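Local coordinates for protein dITP/XTP pyrophosphatase (Staphylococcus aureus, PDB 4BNQ) that probably hydrolyses non-canonical purine nucleoside triphosphates such as XTP, dITP and ITP to monophosphate and diphosphate, with magnesium, clearing them from the nucleotide pool, at residues Q11-D16 against N147-D152; F17-P22 against L167-K172; I65-G70 against S176-A181. One frame throughout, in Å; residues are numbered along the deposited sequence.

Interaction 1. Residues Q11-D16 against N147-D152; sequences QGKIND and NGFGYD. With PO4 (phosphate ion), chain C.
The ring of F149 lies directly on the backbone of the first turn of helix 11-20, where G12 has no side chain. G12 CA sits over one ring face, 3.9 Å from the ring centroid and offset toward the rim, a CH-pi contact. Further along the ring, G12 C comes to 3.5 Å from F149 CE1, and K13 lays the aliphatic start of its side chain across F149 at about a right angle, with CG 3.9 Å from CZ. F149 CG stands between its own backbone N and carbonyl carbon (chi1 66°), the rotamer that turns the ring toward the helix. In the HAM1 NTPase fold both segments contribute residues to the predicted substrate site, Q11 to K13 on the helix and F149 to D152 on the loop, which folds back there as a type II' beta turn. F149 N donates to D152 OD2 at 2.9 Å from above the carboxylate plane, a bond that ties the residue carrying the ring to the end of its turn. D16 reaches the same ring at its edge, OD2 lying 3.6 Å from F149 CE1, while that oxygen is also salt-bridged to K172 and R178. Beyond F149 the K13 chain runs extended, carrying NZ to a bound phosphate, probably from the crystallisation liquor, with 2.8 Å between K13 NZ and PO4 O1; D67 is a second partner of the ammonium.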
# COMPACT_ATOMS: atom_id res chain seq x y z
N GLN A 11 -20.79 -9.65 -5.68
CA GLN A 11 -21.50 -8.47 -5.20
C GLN A 11 -20.80 -7.81 -4.02
O GLN A 11 -20.94 -6.60 -3.83
CB GLN A 11 -22.96 -8.82 -4.86
CG GLN A 11 -23.77 -9.30 -6.06
CD GLN A 11 -23.96 -8.21 -7.11
OE1 GLN A 11 -23.90 -7.02 -6.80
NE2 GLN A 11 -24.18 -8.62 -8.36
N GLY A 12 -20.05 -8.60 -3.25
CA GLY A 12 -19.24 -8.07 -2.16
C GLY A 12 -18.15 -7.16 -2.69
O GLY A 12 -17.97 -6.05 -2.18
N LYS A 13 -17.44 -7.62 -3.73
CA LYS A 13 -16.44 -6.79 -4.39
C LYS A 13 -17.03 -5.49 -4.93
O LYS A 13 -16.45 -4.42 -4.73
CB LYS A 13 -15.76 -7.55 -5.53
CG LYS A 13 -14.92 -8.73 -5.11
CD LYS A 13 -14.06 -9.19 -6.28
CE LYS A 13 -13.39 -10.55 -6.00
NZ LYS A 13 -12.79 -11.09 -7.25
N ILE A 14 -18.16 -5.58 -5.62
CA ILE A 14 -18.81 -4.38 -6.15
C ILE A 14 -19.12 -3.38 -5.03
O ILE A 14 -18.87 -2.20 -5.18
CB ILE A 14 -20.09 -4.70 -6.96
CG1 ILE A 14 -19.75 -4.96 -8.43
CG2 ILE A 14 -21.02 -3.51 -7.02
CD1 ILE A 14 -18.96 -6.13 -8.67
N ASN A 15 -19.63 -3.87 -3.91
CA ASN A 15 -19.86 -3.02 -2.75
C ASN A 15 -18.59 -2.31 -2.29
O ASN A 15 -18.63 -1.11 -2.03
CB ASN A 15 -20.46 -3.83 -1.60
CG ASN A 15 -21.81 -4.44 -1.97
OD1 ASN A 15 -22.56 -3.86 -2.77
ND2 ASN A 15 -22.12 -5.60 -1.39
N ASP A 16 -17.48 -3.03 -2.20
CA ASP A 16 -16.22 -2.41 -1.78
C ASP A 16 -15.82 -1.36 -2.77
O ASP A 16 -15.30 -0.31 -2.40
CB ASP A 16 -15.09 -3.43 -1.75
CG ASP A 16 -15.13 -4.33 -0.55
OD1 ASP A 16 -16.06 -4.21 0.27
OD2 ASP A 16 -14.22 -5.18 -0.43
N ASN A 147 -19.90 -7.96 8.72
CA ASN A 147 -19.81 -7.14 7.51
C ASN A 147 -18.88 -7.79 6.49
O ASN A 147 -18.22 -8.79 6.78
CB ASN A 147 -19.27 -5.74 7.83
CG ASN A 147 -20.24 -4.90 8.64
OD1 ASN A 147 -21.46 -5.10 8.58
ND2 ASN A 147 -19.70 -3.96 9.42
N GLY A 148 -18.83 -7.22 5.29
CA GLY A 148 -17.91 -7.69 4.27
C GLY A 148 -18.39 -9.01 3.69
O GLY A 148 -19.59 -9.26 3.63
N PHE A 149 -17.44 -9.85 3.28
CA PHE A 149 -17.76 -11.11 2.61
C PHE A 149 -16.53 -12.01 2.60
O PHE A 149 -15.46 -11.63 3.06
CB PHE A 149 -18.21 -10.83 1.17
CG PHE A 149 -17.12 -10.26 0.30
CD1 PHE A 149 -16.83 -8.91 0.33
CD2 PHE A 149 -16.36 -11.08 -0.53
CE1 PHE A 149 -15.80 -8.38 -0.45
CE2 PHE A 149 -15.34 -10.56 -1.30
CZ PHE A 149 -15.06 -9.21 -1.26
N GLY A 150 -16.69 -13.22 2.05
CA GLY A 150 -15.56 -14.11 1.91
C GLY A 150 -14.91 -14.43 3.25
O GLY A 150 -15.60 -14.74 4.21
N TYR A 151 -13.58 -14.34 3.32
CA TYR A 151 -12.89 -14.71 4.54
C TYR A 151 -12.83 -13.56 5.53
O TYR A 151 -12.15 -13.65 6.56
CB TYR A 151 -11.47 -15.22 4.25
CG TYR A 151 -11.44 -16.45 3.38
CD1 TYR A 151 -11.57 -17.73 3.93
CD2 TYR A 151 -11.28 -16.35 2.00
CE1 TYR A 151 -11.54 -18.86 3.13
CE2 TYR A 151 -11.25 -17.48 1.20
CZ TYR A 151 -11.39 -18.73 1.77
OH TYR A 151 -11.35 -19.84 0.97
N ASP A 152 -13.55 -12.48 5.24
CA ASP A 152 -13.55 -11.34 6.15
C ASP A 152 -13.71 -11.68 7.65
O ASP A 152 -12.97 -11.14 8.49
CB ASP A 152 -14.57 -10.29 5.70
CG ASP A 152 -14.11 -9.52 4.48
OD1 ASP A 152 -12.96 -9.79 4.05
OD2 ASP A 152 -14.86 -8.65 3.95
P PO4 C . -15.12 -12.63 -9.59
O1 PO4 C . -14.55 -11.22 -9.43
O2 PO4 C . -15.35 -13.24 -8.22
O3 PO4 C . -14.10 -13.49 -10.33
O4 PO4 C . -16.40 -12.60 -10.36

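Interaction 2. Residues F17-P22 against L167-K172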
# COMPACT_ATOMS: atom_id res chain seq x y z
N PHE A 17 -16.02 -1.65 -4.05
CA PHE A 17 -15.59 -0.73 -5.08
C PHE A 17 -16.40 0.55 -5.02
O PHE A 17 -15.88 1.62 -5.35
CB PHE A 17 -15.68 -1.38 -6.46
CG PHE A 17 -14.52 -2.28 -6.77
CD1 PHE A 17 -13.23 -1.78 -6.83
CD2 PHE A 17 -14.72 -3.64 -6.98
CE1 PHE A 17 -12.14 -2.63 -7.11
CE2 PHE A 17 -13.64 -4.49 -7.25
CZ PHE A 17 -12.35 -3.97 -7.32
N LYS A 18 -17.66 0.45 -4.59
CA LYS A 18 -18.51 1.63 -4.50
C LYS A 18 -18.02 2.57 -3.40
O LYS A 18 -18.00 3.78 -3.59
CB LYS A 18 -19.99 1.25 -4.31
CG LYS A 18 -20.64 0.79 -5.62
CD LYS A 18 -22.10 0.37 -5.44
CE LYS A 18 -22.22 -0.80 -4.50
NZ LYS A 18 -23.62 -1.30 -4.35
N VAL A 19 -17.60 1.99 -2.27
CA VAL A 19 -16.95 2.73 -1.19
C VAL A 19 -15.68 3.45 -1.66
O VAL A 19 -15.47 4.62 -1.37
CB VAL A 19 -16.58 1.81 -0.02
CG1 VAL A 19 -15.78 2.59 1.05
CG2 VAL A 19 -17.84 1.17 0.56
N ILE A 20 -14.87 2.73 -2.43
CA ILE A 20 -13.56 3.20 -2.88
C ILE A 20 -13.61 4.20 -4.05
O ILE A 20 -12.69 4.97 -4.24
CB ILE A 20 -12.68 1.98 -3.26
CG1 ILE A 20 -12.19 1.27 -2.01
CG2 ILE A 20 -11.46 2.38 -4.07
CD1 ILE A 20 -11.76 -0.16 -2.31
N PHE A 21 -14.70 4.18 -4.82
CA PHE A 21 -14.89 5.18 -5.88
C PHE A 21 -16.16 5.98 -5.63
O PHE A 21 -17.13 5.82 -6.38
CB PHE A 21 -15.09 4.50 -7.24
CG PHE A 21 -13.88 3.79 -7.79
CD1 PHE A 21 -12.80 4.49 -8.30
CD2 PHE A 21 -13.85 2.41 -7.85
CE1 PHE A 21 -11.70 3.83 -8.84
CE2 PHE A 21 -12.76 1.74 -8.40
CZ PHE A 21 -11.69 2.44 -8.89
N PRO A 22 -16.19 6.83 -4.58
CA PRO A 22 -17.45 7.51 -4.28
C PRO A 22 -17.80 8.55 -5.33
O PRO A 22 -18.96 8.94 -5.43
CB PRO A 22 -17.18 8.17 -2.92
CG PRO A 22 -15.69 8.35 -2.87
CD PRO A 22 -15.11 7.19 -3.64
N LEU A 167 -14.99 -4.36 10.70
CA LEU A 167 -14.81 -2.98 10.28
C LEU A 167 -16.05 -2.50 9.53
O LEU A 167 -16.70 -3.28 8.82
CB LEU A 167 -13.62 -2.86 9.33
CG LEU A 167 -12.26 -3.37 9.82
CD1 LEU A 167 -11.23 -3.26 8.70
CD2 LEU A 167 -11.82 -2.59 11.06
N SER A 168 -16.38 -1.22 9.68
CA SER A 168 -17.44 -0.61 8.87
C SER A 168 -17.00 -0.65 7.42
O SER A 168 -15.81 -0.79 7.15
CB SER A 168 -17.66 0.84 9.29
OG SER A 168 -16.56 1.66 8.92
N LYS A 169 -17.94 -0.51 6.49
CA LYS A 169 -17.56 -0.52 5.09
C LYS A 169 -16.55 0.58 4.82
O LYS A 169 -15.59 0.37 4.08
CB LYS A 169 -18.78 -0.46 4.16
CG LYS A 169 -19.59 0.85 4.16
CD LYS A 169 -20.77 0.74 3.16
CE LYS A 169 -21.44 2.09 2.93
NZ LYS A 169 -21.99 2.68 4.17
N GLU A 170 -16.72 1.73 5.48
CA GLU A 170 -15.80 2.86 5.29
C GLU A 170 -14.39 2.56 5.77
O GLU A 170 -13.42 2.85 5.07
CB GLU A 170 -16.32 4.13 5.99
CG GLU A 170 -17.63 4.69 5.41
CD GLU A 170 -18.85 3.82 5.73
OE1 GLU A 170 -18.74 2.91 6.58
OE2 GLU A 170 -19.92 4.03 5.10
N GLN A 171 -14.27 1.99 6.96
CA GLN A 171 -12.95 1.65 7.49
C GLN A 171 -12.22 0.57 6.66
O GLN A 171 -11.02 0.67 6.43
CB GLN A 171 -13.09 1.18 8.94
CG GLN A 171 -13.67 2.22 9.91
CD GLN A 171 -14.08 1.58 11.23
OE1 GLN A 171 -14.24 0.36 11.32
NE2 GLN A 171 -14.25 2.41 12.26
N LYS A 172 -12.95 -0.47 6.24
CA LYS A 172 -12.36 -1.53 5.40
C LYS A 172 -11.76 -0.87 4.16
O LYS A 172 -10.62 -1.16 3.79
CB LYS A 172 -13.42 -2.58 4.99
CG LYS A 172 -12.86 -3.87 4.41
CD LYS A 172 -13.93 -4.73 3.69
CE LYS A 172 -13.28 -5.85 2.84
NZ LYS A 172 -14.22 -6.78 2.10
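V19 pushes both methyl groups against the start of helix 169-175, overlapping the aliphatic part of K169 and the backbone beside it. The two branches divide the work. V19 CG1, anti to the backbone N (chi1 175°), meets the main chain, 3.8 Å from K169 O and 4.2 Å from E170 CA. V19 CG2 lies obliquely across the methylenes of K169, its nearest approach being 3.9 Å to K169 CD, with K169 CB and CG slightly farther off. The lysine can offer this flank because its CG occupies the position between backbone N and carbonyl carbon (chi1 68°); the chain then runs straight until a bend at chi4 turns the ammonium aside. There K169 NZ forms a salt bridge with E170 OE2 at 2.6 Å, approaching the carboxylate on its syn side. Thus the charged end is engaged within its own helix while the hydrocarbon part serves the contact, a simple case of an amphipathic lysine at a surface.

The helix end that receives V19 is well defined. S168 is the N-cap, and with Q171 it makes a capping box: Q171 N donates to S168 OG at 3.0 Å, and S168 N returns a bond to Q171 OE1 at 3.1 Å, entering from above the amide carbonyl plane. V19 packs on a first turn in which the amide of Q171 is capped by S168. No hydrogen bond joins the two segments.

Around this surface contact, F17 and I20 turn to helix 177-191, which F21 also touches at Q186, while F17 and F21 further reach strand 3-6; helix 11-20 is thus wedged between helix 169-175, helix 177-191 and the small parallel sheet of strands 3-6 and 25-28.

Interaction 3. Residues I65-G70 against S176-A181; sequences IADDSG and SHRRNA
D67 and R178 join strand 64-73, a member of the long antiparallel sheet of this HAM1 fold, to the first turn of helix 177-191, which runs past the strand at 139° with 10.6 Å between the short axes. The charged interaction comes first. R178 NH1 donates to D67 OD2 at 3.0 Å in a nearly straight salt-bridged bond (169°) lying close to the guanidinium plane and reaching the carboxylate on its syn side. With chi1 at 172° the D67 carboxylate extends opposite the backbone N, out from the strand to meet an arginine chain bent at chi2 and chi3. R178 NH2 is salt-bridged to D16, and K13 also reaches D67, so two acids and two bases interlock within the predicted substrate site, which includes K13, S69, H177 and R178.

Among other hydrogen bonds, S69 OG donates to D67 OD1 at 2.6 Å, so a residue two places along the strand helps fix the rotation of the carboxylate that holds R178. On the helix side S176 is the N-cap, its OG receiving R179 N at 2.9 Å.

Van der Waals contact is slight. H177 turns the edge of its imidazole to S69, while F115 of strand 112-123 stacks on the ring. D68, the predicted proton acceptor and magnesium ligand, points away from the helix, so the same strand presents D67 to R178 and S69 to both R178 and H177. The closest approach of the H177 ring to S69 is 4.2 Å, from NE2 to CB.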
# COMPACT_ATOMS: atom_id res chain seq x y z
N ILE A 65 -12.55 -2.86 -15.62
CA ILE A 65 -11.58 -3.47 -14.72
C ILE A 65 -12.11 -4.79 -14.17
O ILE A 65 -13.31 -5.00 -14.03
CB ILE A 65 -11.20 -2.57 -13.53
CG1 ILE A 65 -12.41 -2.30 -12.64
CG2 ILE A 65 -10.59 -1.28 -14.03
CD1 ILE A 65 -12.06 -1.52 -11.35
N ALA A 66 -11.20 -5.68 -13.83
CA ALA A 66 -11.58 -6.89 -13.15
C ALA A 66 -10.69 -7.07 -11.93
O ALA A 66 -9.70 -6.34 -11.76
CB ALA A 66 -11.48 -8.08 -14.07
N ASP A 67 -11.06 -8.02 -11.09
CA ASP A 67 -10.44 -8.21 -9.80
C ASP A 67 -10.30 -9.71 -9.56
O ASP A 67 -11.26 -10.47 -9.71
CB ASP A 67 -11.35 -7.57 -8.74
CG ASP A 67 -10.91 -7.86 -7.30
OD1 ASP A 67 -10.65 -9.02 -6.93
OD2 ASP A 67 -10.84 -6.90 -6.51
N ASP A 68 -9.10 -10.15 -9.21
CA ASP A 68 -8.95 -11.51 -8.71
C ASP A 68 -8.15 -11.47 -7.43
O ASP A 68 -6.99 -11.06 -7.43
CB ASP A 68 -8.30 -12.43 -9.74
CG ASP A 68 -8.59 -13.90 -9.46
OD1 ASP A 68 -9.73 -14.33 -9.70
OD2 ASP A 68 -7.69 -14.62 -8.97
N SER A 69 -8.79 -11.89 -6.34
CA SER A 69 -8.22 -11.75 -5.01
C SER A 69 -8.24 -13.09 -4.29
O SER A 69 -8.99 -13.98 -4.65
CB SER A 69 -9.02 -10.74 -4.20
OG SER A 69 -9.12 -9.48 -4.84
N GLY A 70 -7.44 -13.20 -3.24
CA GLY A 70 -7.42 -14.40 -2.43
C GLY A 70 -6.67 -14.24 -1.13
O GLY A 70 -6.16 -13.16 -0.80
N SER A 176 -7.95 -2.07 3.03
CA SER A 176 -7.98 -3.40 2.43
C SER A 176 -6.94 -3.52 1.32
O SER A 176 -6.44 -2.53 0.80
CB SER A 176 -9.37 -3.71 1.86
OG SER A 176 -9.58 -2.99 0.65
N HIS A 177 -6.62 -4.77 0.99
CA HIS A 177 -5.78 -5.11 -0.15
C HIS A 177 -6.33 -4.53 -1.46
O HIS A 177 -5.56 -4.14 -2.36
CB HIS A 177 -5.66 -6.64 -0.25
CG HIS A 177 -6.98 -7.36 -0.26
ND1 HIS A 177 -7.92 -7.20 0.76
CD2 HIS A 177 -7.51 -8.23 -1.12
CE1 HIS A 177 -8.97 -7.94 0.49
NE2 HIS A 177 -8.76 -8.59 -0.64
N ARG A 178 -7.65 -4.46 -1.56
CA ARG A 178 -8.30 -3.92 -2.74
C ARG A 178 -8.15 -2.39 -2.76
O ARG A 178 -7.95 -1.80 -3.81
CB ARG A 178 -9.77 -4.32 -2.75
CG ARG A 178 -10.56 -3.95 -4.00
CD ARG A 178 -11.66 -4.99 -4.31
NE ARG A 178 -12.12 -5.66 -3.11
CZ ARG A 178 -12.00 -6.96 -2.86
NH1 ARG A 178 -11.48 -7.79 -3.76
NH2 ARG A 178 -12.43 -7.42 -1.70
N ARG A 179 -8.23 -1.75 -1.60
CA ARG A 179 -7.95 -0.32 -1.53
C ARG A 179 -6.53 -0.05 -2.00
O ARG A 179 -6.30 0.91 -2.75
CB ARG A 179 -8.13 0.23 -0.11
CG ARG A 179 -7.62 1.65 0.06
CD ARG A 179 -8.37 2.62 -0.84
NE ARG A 179 -7.73 3.93 -0.91
CZ ARG A 179 -8.16 5.01 -0.26
NH1 ARG A 179 -9.24 4.92 0.50
NH2 ARG A 179 -7.51 6.16 -0.38
N ASN A 180 -5.59 -0.89 -1.60
CA ASN A 180 -4.19 -0.66 -1.96
C ASN A 180 -3.94 -0.83 -3.45
O ASN A 180 -3.16 -0.08 -4.02
CB ASN A 180 -3.25 -1.58 -1.16
CG ASN A 180 -3.08 -1.12 0.27
OD1 ASN A 180 -3.30 0.05 0.57
ND2 ASN A 180 -2.70 -2.03 1.15
N ALA A 181 -4.57 -1.83 -4.06
CA ALA A 181 -4.45 -2.03 -5.49
C ALA A 181 -5.04 -0.86 -6.26
O ALA A 181 -4.49 -0.43 -7.26
CB ALA A 181 -5.17 -3.30 -5.90

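How the interactions relate
From the N terminus, helix 11-20 supplies the first segments of interactions 1 and 2, strand 64-73 opens interaction 3, and the partners follow in the same order: loop 147-152, helix 169-175, helix 177-191. Each contact closes a loop of more than 100 residues, and every pair of loops crosses; none is contained in another. Interaction 1 brings the loop after strand 126-139 back to helix 11-20, interaction 2 adds helix 169-175 farther along it, and interaction 3 joins helix 177-191 to the large sheet. They also touch directly: K172 is salt-bridged to D152, and F17 packs on R178 and D67, linking the three interactions around the predicted substrate site.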